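Local atomic coordinates of kelch domain-containing protein (Colletotrichum graminicola M1.001, PDB entry 5C86), a protein that probably oxidises alcohols to aldehydes with oxygen at a copper centre, as a fungal alcohol oxidase of the galactose oxidase family, here captured without its metal. Residues S183-S188 and L259-Q264; K197-D202 and N209-L214; F413-V418 and I432-Q437; Y461-M466 and Q476-T481. One frame throughout, in Å; residues are numbered along the deposited sequence. Where two conformers were deposited one is given.

Contact 1: residues S183-S188 and L259-Q264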
# COMPACT_ATOMS: atom_id res chain seq x y z
N SER A 183 -7.79 0.75 8.42
CA SER A 183 -8.18 1.62 9.51
C SER A 183 -9.42 2.40 9.21
O SER A 183 -9.69 2.82 8.04
CB SER A 183 -7.09 2.58 9.82
OG SER A 183 -5.94 1.90 10.26
N TRP A 184 -10.26 2.57 10.24
CA TRP A 184 -11.55 3.21 10.07
C TRP A 184 -11.90 4.11 11.30
O TRP A 184 -11.02 4.49 12.04
CB TRP A 184 -12.60 2.16 9.71
CG TRP A 184 -13.91 2.61 9.13
CD1 TRP A 184 -15.23 2.31 9.59
CD2 TRP A 184 -14.10 3.45 7.97
NE1 TRP A 184 -16.16 2.88 8.76
CE2 TRP A 184 -15.51 3.58 7.78
CE3 TRP A 184 -13.23 4.04 7.05
CZ2 TRP A 184 -16.03 4.26 6.72
CZ3 TRP A 184 -13.78 4.74 5.94
CH2 TRP A 184 -15.16 4.86 5.83
N LYS A 185 -13.17 4.42 11.46
CA LYS A 185 -13.59 5.43 12.41
C LYS A 185 -13.19 5.08 13.83
O LYS A 185 -13.25 3.87 14.20
CB LYS A 185 -15.08 5.62 12.26
CG LYS A 185 -15.49 6.17 10.90
CD LYS A 185 -17.02 6.31 10.74
CE LYS A 185 -17.39 6.76 9.32
NZ LYS A 185 -18.83 7.23 9.32
N ASN A 186 -12.80 6.09 14.59
CA ASN A 186 -12.64 5.98 16.07
C ASN A 186 -11.78 4.82 16.51
O ASN A 186 -12.15 4.01 17.40
CB ASN A 186 -14.04 5.76 16.61
CG ASN A 186 -14.14 6.03 18.13
OD1 ASN A 186 -13.28 6.64 18.71
ND2 ASN A 186 -15.14 5.50 18.74
N GLY A 187 -10.67 4.66 15.84
CA GLY A 187 -9.64 3.73 16.22
C GLY A 187 -9.94 2.33 15.82
O GLY A 187 -9.22 1.45 16.26
N SER A 188 -10.95 2.09 15.00
CA SER A 188 -11.31 0.79 14.55
C SER A 188 -10.36 0.36 13.39
O SER A 188 -9.80 1.22 12.71
CB SER A 188 -12.72 0.73 14.11
OG SER A 188 -12.89 1.47 12.91
N LEU A 259 -18.18 -0.18 3.93
CA LEU A 259 -18.08 -0.07 5.36
C LEU A 259 -19.11 0.91 5.79
O LEU A 259 -19.23 1.97 5.20
CB LEU A 259 -16.69 0.43 5.81
CG LEU A 259 -15.60 -0.69 5.85
CD1 LEU A 259 -15.43 -1.40 4.53
CD2 LEU A 259 -14.30 -0.06 6.26
N GLY A 260 -19.84 0.54 6.85
CA GLY A 260 -20.70 1.49 7.49
C GLY A 260 -20.02 1.88 8.78
O GLY A 260 -18.97 2.51 8.76
N GLU A 261 -20.66 1.58 9.90
CA GLU A 261 -20.09 1.92 11.19
C GLU A 261 -19.22 0.75 11.71
O GLU A 261 -19.47 -0.36 11.38
CB GLU A 261 -21.17 2.35 12.20
CG GLU A 261 -21.80 3.73 11.91
CD GLU A 261 -20.82 4.90 11.73
OE1 GLU A 261 -19.97 5.11 12.60
OE2 GLU A 261 -20.92 5.67 10.71
N PRO A 262 -18.20 1.02 12.49
CA PRO A 262 -17.44 -0.06 13.06
C PRO A 262 -18.33 -0.92 13.90
O PRO A 262 -19.29 -0.41 14.49
CB PRO A 262 -16.37 0.60 13.94
CG PRO A 262 -16.59 2.06 13.81
CD PRO A 262 -17.74 2.33 12.97
N GLY A 263 -18.03 -2.20 13.93
CA GLY A 263 -18.88 -3.19 14.58
C GLY A 263 -20.07 -3.70 13.79
O GLY A 263 -20.65 -4.66 14.18
N GLN A 264 -20.48 -3.05 12.71
CA GLN A 264 -21.65 -3.42 11.97
C GLN A 264 -21.23 -4.23 10.74
O GLN A 264 -20.04 -4.22 10.35
CB GLN A 264 -22.47 -2.18 11.56
CG GLN A 264 -22.95 -1.30 12.70
CD GLN A 264 -23.83 -2.03 13.73
OE1 GLN A 264 -24.53 -2.98 13.42
NE2 GLN A 264 -23.79 -1.55 14.96
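Trp184 meets the loop 259-264 with both a face and an edge of its indole. With chi1 at -164° the ring swings away from its own backbone N and out to the other loop. At the edge, NE1 donates to Gly260 O at 2.8 Å; the bond is almost straight, 171° at the hydrogen, and the acceptor sits in the ring plane. Over one face comes Leu259, whose CD2 stands 3.9 Å from the centroid of the Trp184 five-membered ring in a CH-pi contact, while CG of Lys185 lies over the opposite face. One bond in the plane and carbon above and below probably limit the rotation of the indole. Lys185 then runs out extended beyond CG, and its NZ forms a salt bridge with Glu261 OE2 at 3.0 Å, on the syn side of the carboxylate. Glu261 CB points away from the other loop, and a bend at chi2 (-53°) helps bring the carboxylate back. The two loops each connect neighbouring strands in separate four-stranded antiparallel sheets, 181-183 to 188-191 and 254-258 to 267-270, so the contact ties one blade of the Kelch beta-propeller to the next. Where strand 188-191 begins, Ser188 presses CB against Pro262 CB at 3.7 Å. Its OG donates to Lys185 O at 2.7 Å, and Ser188 N reaches that same oxygen from the same face of the carbonyl plane. Pro262, second in a type II turn from Glu261 to Gln264, packs its CG 3.8 Å from the doubly gripped Lys185 O.

Contact 2: residues K197-D202 and N209-L214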
# COMPACT_ATOMS: atom_id res chain seq x y z
N LYS A 197 -13.62 -14.95 6.74
CA LYS A 197 -14.21 -14.33 7.92
C LYS A 197 -13.55 -12.99 8.20
O LYS A 197 -12.36 -12.94 8.54
CB LYS A 197 -14.00 -15.22 9.14
CG LYS A 197 -14.84 -16.47 9.04
CD LYS A 197 -14.58 -17.42 10.19
CE LYS A 197 -13.39 -18.31 10.00
NZ LYS A 197 -12.57 -18.43 11.25
N MET A 198 -14.32 -11.91 8.00
CA MET A 198 -13.85 -10.56 8.31
C MET A 198 -14.18 -10.18 9.75
O MET A 198 -15.21 -10.62 10.26
CB MET A 198 -14.51 -9.55 7.37
CG MET A 198 -14.43 -9.96 5.90
SD MET A 198 -14.98 -8.70 4.73
CE MET A 198 -16.74 -8.62 5.07
N ASN A 199 -13.39 -9.33 10.35
CA ASN A 199 -13.51 -8.98 11.78
C ASN A 199 -13.19 -7.54 11.99
O ASN A 199 -12.19 -7.02 11.44
CB ASN A 199 -12.58 -9.80 12.59
CG ASN A 199 -12.98 -11.28 12.61
OD1 ASN A 199 -13.88 -11.68 13.39
ND2 ASN A 199 -12.42 -12.07 11.74
N TRP A 200 -13.97 -6.90 12.86
CA TRP A 200 -13.59 -5.62 13.37
C TRP A 200 -12.72 -5.72 14.59
O TRP A 200 -12.96 -6.59 15.40
CB TRP A 200 -14.86 -4.84 13.76
CG TRP A 200 -15.68 -4.37 12.68
CD1 TRP A 200 -16.85 -4.88 12.24
CD2 TRP A 200 -15.39 -3.24 11.83
NE1 TRP A 200 -17.34 -4.13 11.21
CE2 TRP A 200 -16.45 -3.12 10.94
CE3 TRP A 200 -14.34 -2.32 11.75
CZ2 TRP A 200 -16.49 -2.16 9.94
CZ3 TRP A 200 -14.42 -1.32 10.74
CH2 TRP A 200 -15.48 -1.27 9.89
N TYR A 201 -11.71 -4.85 14.69
CA TYR A 201 -10.87 -4.67 15.84
C TYR A 201 -10.97 -3.23 16.28
O TYR A 201 -11.13 -2.30 15.46
CB TYR A 201 -9.43 -4.98 15.58
CG TYR A 201 -9.17 -6.46 15.34
CD1 TYR A 201 -8.88 -7.29 16.41
CD2 TYR A 201 -9.23 -7.04 14.08
CE1 TYR A 201 -8.65 -8.65 16.22
CE2 TYR A 201 -9.01 -8.39 13.89
CZ TYR A 201 -8.74 -9.21 14.97
OH TYR A 201 -8.47 -10.57 14.85
N ASP A 202 -10.96 -3.03 17.61
CA ASP A 202 -10.93 -1.71 18.21
C ASP A 202 -9.62 -1.64 18.90
O ASP A 202 -9.25 -2.55 19.66
CB ASP A 202 -12.09 -1.58 19.20
CG ASP A 202 -12.19 -0.19 19.86
OD1 ASP A 202 -11.31 0.67 19.74
OD2 ASP A 202 -13.20 -0.00 20.57
N ASN A 209 -12.95 -6.92 19.64
CA ASN A 209 -13.13 -7.50 18.31
C ASN A 209 -14.47 -8.03 18.17
O ASN A 209 -15.09 -8.42 19.17
CB ASN A 209 -12.07 -8.58 18.01
CG ASN A 209 -12.33 -9.90 18.78
OD1 ASN A 209 -12.95 -10.83 18.28
ND2 ASN A 209 -11.85 -9.95 19.99
N THR A 210 -15.01 -8.01 16.97
CA THR A 210 -16.32 -8.54 16.67
C THR A 210 -16.41 -8.92 15.20
O THR A 210 -15.80 -8.23 14.39
CB THR A 210 -17.44 -7.58 17.14
OG1 THR A 210 -18.64 -8.32 17.35
CG2 THR A 210 -17.68 -6.39 16.20
N PRO A 211 -17.18 -9.96 14.86
CA PRO A 211 -17.33 -10.32 13.46
C PRO A 211 -17.93 -9.24 12.57
O PRO A 211 -18.82 -8.47 12.96
CB PRO A 211 -18.19 -11.57 13.50
CG PRO A 211 -17.95 -12.17 14.85
CD PRO A 211 -17.79 -10.97 15.76
N ALA A 212 -17.40 -9.13 11.35
CA ALA A 212 -17.85 -8.16 10.36
C ALA A 212 -18.59 -8.87 9.23
O ALA A 212 -19.03 -8.23 8.29
CB ALA A 212 -16.59 -7.41 9.80
N GLY A 213 -18.78 -10.18 9.34
CA GLY A 213 -19.44 -10.94 8.34
C GLY A 213 -18.43 -11.72 7.49
O GLY A 213 -17.19 -11.49 7.62
N LEU A 214 -18.94 -12.61 6.70
CA LEU A 214 -18.20 -13.26 5.63
C LEU A 214 -18.01 -12.34 4.47
O LEU A 214 -18.87 -11.50 4.12
CB LEU A 214 -18.90 -14.49 5.12
CG LEU A 214 -19.01 -15.64 6.11
CD1 LEU A 214 -19.93 -16.71 5.55
CD2 LEU A 214 -17.64 -16.21 6.40
O HOH W 1 -16.89 -12.83 10.35
O HOH W 2 -14.53 -11.33 16.11
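Met198 and Trp200 pair with the strand 209-214 through four backbone hydrogen bonds. Trp200 and Thr210 exchange two, the shorter from Trp200 N to Thr210 O at 2.7 Å. Met198 N donates to Gly213 O, but Met198 O takes its bond from Ala212 N, which approaches from above the carbonyl plane; the register slips here, consistent with a beta bulge at Ala212-Gly213. The hairpin forms the last two strands of a four-stranded propeller blade.

Among apolar contacts, Ala212 CB fits between two side chains, 3.8 Å from Met198 CB and 3.5 Å from Trp200 CD1. On the face carrying Tyr201, the phenol and the Asn209 side chain lie side by side, with Asn209 CB 3.8 Å from Tyr201 CD1.

Two waters add polar links. One donates to both Asn199 OD1, at 2.8 Å, and Asn209 OD1, at 2.7 Å. The other donates to Met198 O, giving that oxygen two donors. Outside the hairpin, Asn199 ND2 bonds to Gln191 OE1, Asn209 ND2 to Gly161 O, Trp200 NE1 to Gln264 O in the next blade and Tyr201 OH to Pro163 O. The two asparagines thus bridge the strands through a shared water on their oxygens, while their amide nitrogens bind neighbouring chain.

Contact 3: residues F413-V418 and I432-Q437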
# COMPACT_ATOMS: atom_id res chain seq x y z
N PHE A 413 -10.60 16.68 -8.12
CA PHE A 413 -9.54 16.55 -7.22
C PHE A 413 -9.62 15.25 -6.41
O PHE A 413 -10.65 14.66 -6.19
CB PHE A 413 -9.44 17.73 -6.23
CG PHE A 413 -9.38 19.04 -6.86
CD1 PHE A 413 -10.51 19.74 -7.19
CD2 PHE A 413 -8.17 19.57 -7.20
CE1 PHE A 413 -10.40 20.95 -7.88
CE2 PHE A 413 -8.05 20.79 -7.91
CZ PHE A 413 -9.17 21.45 -8.23
N SER A 414 -8.44 14.81 -5.98
CA SER A 414 -8.36 13.69 -5.03
C SER A 414 -7.12 13.76 -4.21
O SER A 414 -6.16 14.44 -4.56
CB SER A 414 -8.43 12.30 -5.64
OG SER A 414 -7.37 12.09 -6.49
N MET A 415 -7.14 13.15 -3.04
CA MET A 415 -5.96 13.05 -2.16
C MET A 415 -5.68 11.55 -1.98
O MET A 415 -6.58 10.81 -1.65
CB MET A 415 -6.09 13.80 -0.84
CG MET A 415 -7.27 13.44 0.02
SD MET A 415 -7.62 14.61 1.38
CE MET A 415 -6.50 14.05 2.67
N ILE A 416 -4.48 11.15 -2.26
CA ILE A 416 -4.10 9.72 -2.13
C ILE A 416 -3.03 9.58 -1.11
O ILE A 416 -2.01 10.28 -1.19
CB ILE A 416 -3.67 9.12 -3.48
CG1 ILE A 416 -4.86 9.10 -4.47
CG2 ILE A 416 -3.19 7.67 -3.30
CD1 ILE A 416 -4.64 8.33 -5.72
N ARG A 417 -3.25 8.75 -0.12
CA ARG A 417 -2.31 8.67 0.95
C ARG A 417 -0.97 8.04 0.55
O ARG A 417 -0.96 6.99 -0.17
CB ARG A 417 -2.91 7.91 2.10
CG ARG A 417 -2.23 8.14 3.46
CD ARG A 417 -3.08 7.69 4.66
NE ARG A 417 -2.39 7.80 5.92
CZ ARG A 417 -1.38 7.02 6.29
NH1 ARG A 417 -1.06 5.99 5.59
NH2 ARG A 417 -0.72 7.25 7.40
N VAL A 418 0.14 8.66 0.94
CA VAL A 418 1.47 8.15 0.59
C VAL A 418 1.69 6.82 1.27
O VAL A 418 1.31 6.61 2.43
CB VAL A 418 2.53 9.19 0.99
CG1 VAL A 418 3.94 8.70 0.87
CG2 VAL A 418 2.32 10.52 0.25
N ILE A 432 -9.21 9.51 -1.30
CA ILE A 432 -10.31 10.39 -0.93
C ILE A 432 -10.59 11.31 -2.11
O ILE A 432 -9.79 12.16 -2.44
CB ILE A 432 -9.92 11.18 0.32
CG1 ILE A 432 -9.81 10.18 1.51
CG2 ILE A 432 -10.88 12.38 0.57
CD1 ILE A 432 -9.06 10.81 2.68
N PRO A 433 -11.75 11.18 -2.75
CA PRO A 433 -12.13 12.19 -3.75
C PRO A 433 -12.49 13.47 -3.07
O PRO A 433 -12.92 13.47 -1.92
CB PRO A 433 -13.35 11.60 -4.43
CG PRO A 433 -13.93 10.72 -3.43
CD PRO A 433 -12.83 10.23 -2.51
N LEU A 434 -12.24 14.59 -3.75
CA LEU A 434 -12.53 15.90 -3.16
C LEU A 434 -13.23 16.79 -4.17
O LEU A 434 -12.76 16.96 -5.23
CB LEU A 434 -11.25 16.61 -2.75
CG LEU A 434 -10.33 15.91 -1.73
CD1 LEU A 434 -8.98 16.56 -1.75
CD2 LEU A 434 -10.87 16.08 -0.35
N ASP A 435 -14.34 17.39 -3.76
CA ASP A 435 -15.05 18.35 -4.64
C ASP A 435 -14.50 19.74 -4.37
O ASP A 435 -14.42 20.12 -3.21
CB ASP A 435 -16.52 18.39 -4.21
CG ASP A 435 -17.30 17.10 -4.42
OD1 ASP A 435 -17.01 16.41 -5.41
OD2 ASP A 435 -18.30 16.85 -3.63
N GLY A 436 -14.12 20.53 -5.37
CA GLY A 436 -13.59 21.85 -5.20
C GLY A 436 -14.56 22.96 -5.58
O GLY A 436 -15.21 22.86 -6.61
N GLN A 437 -14.60 23.99 -4.77
CA GLN A 437 -15.33 25.20 -5.16
C GLN A 437 -14.39 26.14 -5.95
O GLN A 437 -13.43 26.64 -5.42
CB GLN A 437 -15.75 25.92 -3.91
CG GLN A 437 -16.38 27.31 -4.15
CD GLN A 437 -17.60 27.25 -4.96
OE1 GLN A 437 -18.55 26.55 -4.62
NE2 GLN A 437 -17.62 27.98 -6.10
O HOH W 3 -13.70 16.53 -7.66
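Met415 and Ile432 lie side by side and point the same way from adjacent strands, so closely that Met415 CG sits 3.5 Å from Ile432 CB, tighter than ordinary van der Waals contact. The methionine takes the position in which CG stands between its own backbone N and carbonyl carbon (chi1 56°), which sets the chain alongside the isoleucine. Its tail then bends at chi3 and brings CE to within 4.1 Å of Ile432 CD1. Leu434 meets the same methionine differently: the two cross at about a right angle, with the leucine methyl CD1 3.9 Å from Met415 SD. These side chains occupy one face of an antiparallel hairpin, strands 412-422 and 431-438, in the early set domain, an immunoglobulin-like beta-sandwich. Tyr461, Phe478 and Val480 also touch Met415 on that face. Farther along, Phe413 sets its CB 4.1 Å from Leu434 CB, while Leu434 O lies at the edge of the Phe413 ring, near the ring plane; the ring also meets that of Phe445. A reciprocal pair of hydrogen bonds holds the backbones together, Met415 N to Ile432 O at 2.9 Å and Ile432 N to Met415 O at 3.0 Å. Leu434 N donates to Phe413 O from well above the carbonyl plane. Between Phe413 N and Leu434 O the link is a water, accepting from the nitrogen and donating to the oxygen at 2.6 Å.

Contact 4: residues Y461-M466 and Q476-T481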
# COMPACT_ATOMS: atom_id res chain seq x y z
N TYR A 461 -0.24 12.91 2.13
CA TYR A 461 -1.05 12.62 0.98
C TYR A 461 -0.49 13.34 -0.21
O TYR A 461 0.20 14.36 -0.09
CB TYR A 461 -2.47 13.17 1.16
CG TYR A 461 -3.29 12.34 2.17
CD1 TYR A 461 -3.09 12.51 3.49
CD2 TYR A 461 -4.24 11.49 1.75
CE1 TYR A 461 -3.83 11.73 4.40
CE2 TYR A 461 -4.99 10.71 2.62
CZ TYR A 461 -4.81 10.86 3.99
OH TYR A 461 -5.56 10.08 4.87
N MET A 462 -0.76 12.77 -1.37
CA MET A 462 -0.58 13.41 -2.67
C MET A 462 -1.89 14.05 -3.10
O MET A 462 -2.89 13.35 -3.19
CB MET A 462 -0.18 12.40 -3.66
CG MET A 462 1.24 11.89 -3.43
SD MET A 462 1.70 10.51 -4.55
CE MET A 462 0.84 9.14 -3.80
N LEU A 463 -1.89 15.36 -3.39
CA LEU A 463 -3.06 16.05 -3.92
C LEU A 463 -2.90 16.03 -5.43
O LEU A 463 -1.88 16.45 -5.95
CB LEU A 463 -3.17 17.48 -3.37
CG LEU A 463 -4.57 18.02 -3.16
CD1 LEU A 463 -4.66 19.16 -2.12
CD2 LEU A 463 -5.07 18.42 -4.57
N PHE A 464 -3.87 15.43 -6.10
CA PHE A 464 -4.03 15.46 -7.55
C PHE A 464 -5.19 16.28 -8.01
O PHE A 464 -6.28 16.25 -7.41
CB PHE A 464 -4.21 14.04 -8.05
CG PHE A 464 -2.99 13.13 -7.91
CD1 PHE A 464 -2.02 13.15 -8.91
CD2 PHE A 464 -2.81 12.24 -6.85
CE1 PHE A 464 -0.90 12.34 -8.86
CE2 PHE A 464 -1.72 11.38 -6.80
CZ PHE A 464 -0.79 11.43 -7.84
N ALA A 465 -4.97 16.98 -9.14
CA ALA A 465 -6.01 17.71 -9.80
C ALA A 465 -6.08 17.12 -11.20
O ALA A 465 -5.02 16.92 -11.85
CB ALA A 465 -5.68 19.16 -9.88
N MET A 466 -7.29 16.89 -11.67
CA MET A 466 -7.54 16.28 -12.96
C MET A 466 -8.36 17.27 -13.80
O MET A 466 -9.39 17.75 -13.39
CB MET A 466 -8.26 14.94 -12.82
CG MET A 466 -7.34 13.86 -12.23
SD MET A 466 -8.16 12.66 -11.15
CE MET A 466 -8.73 13.72 -9.80
N GLN A 476 1.03 17.39 -5.57
CA GLN A 476 1.71 18.13 -4.49
C GLN A 476 1.48 17.43 -3.19
O GLN A 476 0.40 16.89 -2.95
CB GLN A 476 1.24 19.60 -4.40
CG GLN A 476 1.57 20.39 -5.66
CD GLN A 476 3.06 20.35 -6.04
OE1 GLN A 476 3.97 20.45 -5.18
NE2 GLN A 476 3.31 20.26 -7.34
N PHE A 477 2.48 17.45 -2.33
CA PHE A 477 2.37 16.75 -1.04
C PHE A 477 1.81 17.64 0.03
O PHE A 477 2.12 18.83 0.11
CB PHE A 477 3.74 16.23 -0.60
CG PHE A 477 4.25 15.12 -1.40
CD1 PHE A 477 3.94 13.83 -1.05
CD2 PHE A 477 5.03 15.31 -2.55
CE1 PHE A 477 4.40 12.78 -1.79
CE2 PHE A 477 5.53 14.23 -3.28
CZ PHE A 477 5.21 12.93 -2.89
N PHE A 478 1.04 17.07 0.94
CA PHE A 478 0.61 17.76 2.10
C PHE A 478 0.33 16.74 3.20
O PHE A 478 0.20 15.56 2.90
CB PHE A 478 -0.63 18.67 1.90
CG PHE A 478 -1.93 17.91 1.71
CD1 PHE A 478 -2.21 17.30 0.49
CD2 PHE A 478 -2.84 17.78 2.75
CE1 PHE A 478 -3.41 16.62 0.30
CE2 PHE A 478 -4.03 17.07 2.56
CZ PHE A 478 -4.30 16.54 1.36
N LYS A 479 0.17 17.19 4.45
CA LYS A 479 -0.18 16.27 5.54
C LYS A 479 -1.41 16.64 6.30
O LYS A 479 -1.70 17.84 6.48
CB LYS A 479 1.01 15.98 6.47
CG LYS A 479 1.55 17.12 7.23
CD LYS A 479 2.63 16.64 8.25
CE LYS A 479 3.08 17.80 9.13
NZ LYS A 479 4.06 17.32 10.16
N VAL A 480 -2.10 15.61 6.74
CA VAL A 480 -3.23 15.72 7.59
C VAL A 480 -2.71 15.50 8.99
O VAL A 480 -2.11 14.43 9.28
CB VAL A 480 -4.32 14.71 7.23
CG1 VAL A 480 -5.40 14.67 8.23
CG2 VAL A 480 -4.86 14.97 5.84
N THR A 481 -2.91 16.53 9.84
CA THR A 481 -2.37 16.51 11.20
C THR A 481 -3.47 16.24 12.20
O THR A 481 -4.60 16.56 11.98
CB THR A 481 -1.74 17.86 11.59
OG1 THR A 481 -2.74 18.89 11.47
CG2 THR A 481 -0.60 18.22 10.73
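Tyr461 and Leu463 close on Phe478 within an antiparallel hairpin, strands 459-466 and 476-481, of the immunoglobulin-like early set domain. Tyr461 CB lies over a face of the Phe478 ring, 4.1 Å from its centroid, a CH-pi contact. The two rings themselves are near parallel, planes at 25°, but displaced so that little of one lies over the other. Phe478 holds CG between its backbone N and carbonyl carbon (chi1 72°), which swings the ring back across the neighbouring strand to Tyr461 and Leu463; in one of the two conformers of Leu463, its CD1 reaches Phe478 CE1 obliquely at 3.7 Å. Val480 adds a methyl, CG2, 3.7 Å from Tyr461 CE1. On the other face of the sheet, Met462 runs alongside Phe477 with CG 3.7 Å from CE1 of that ring, and its sulfur completes an oblique Met-aromatic contact.

Backbone bonds set this register. Tyr461 and Phe478 bond both ways, as do Leu463 and Gln476, and the bond from Leu463 N to Gln476 O, 2.8 Å, is nearly straight at 177°. Further out, Ile401 touches both Leu463 and Phe478, while Arg417 of strand 412-422 packs on Tyr461. The phenol is fixed at its far end, where Tyr461 OH hydrogen-bonds to Ile457 O. Between the strands, Phe477 CA makes a CA-H...O contact with Tyr461 O at 3.4 Å.

In the fold
The four contacts form two groups. Contacts 1 and 2 lie in the propeller, centres 10 Å apart, and meet at Trp200, which holds the loop 259-264 through its NE1 and packs its CH2 3.6 Å from Trp184 CD1. Contacts 3 and 4, centres 7 Å apart, share a sheet of the early set domain, since strands 412-422 and 459-466 are neighbours; Ile416 O and Met462 N are 2.8 Å apart. Contacts 1 and 3 approach to about 8 Å between nearest atoms without touching. All four lie away from Tyr120, His335 and His423, the residues that bind copper in this protein, although no copper is present in this model; His423 lies in the early set domain.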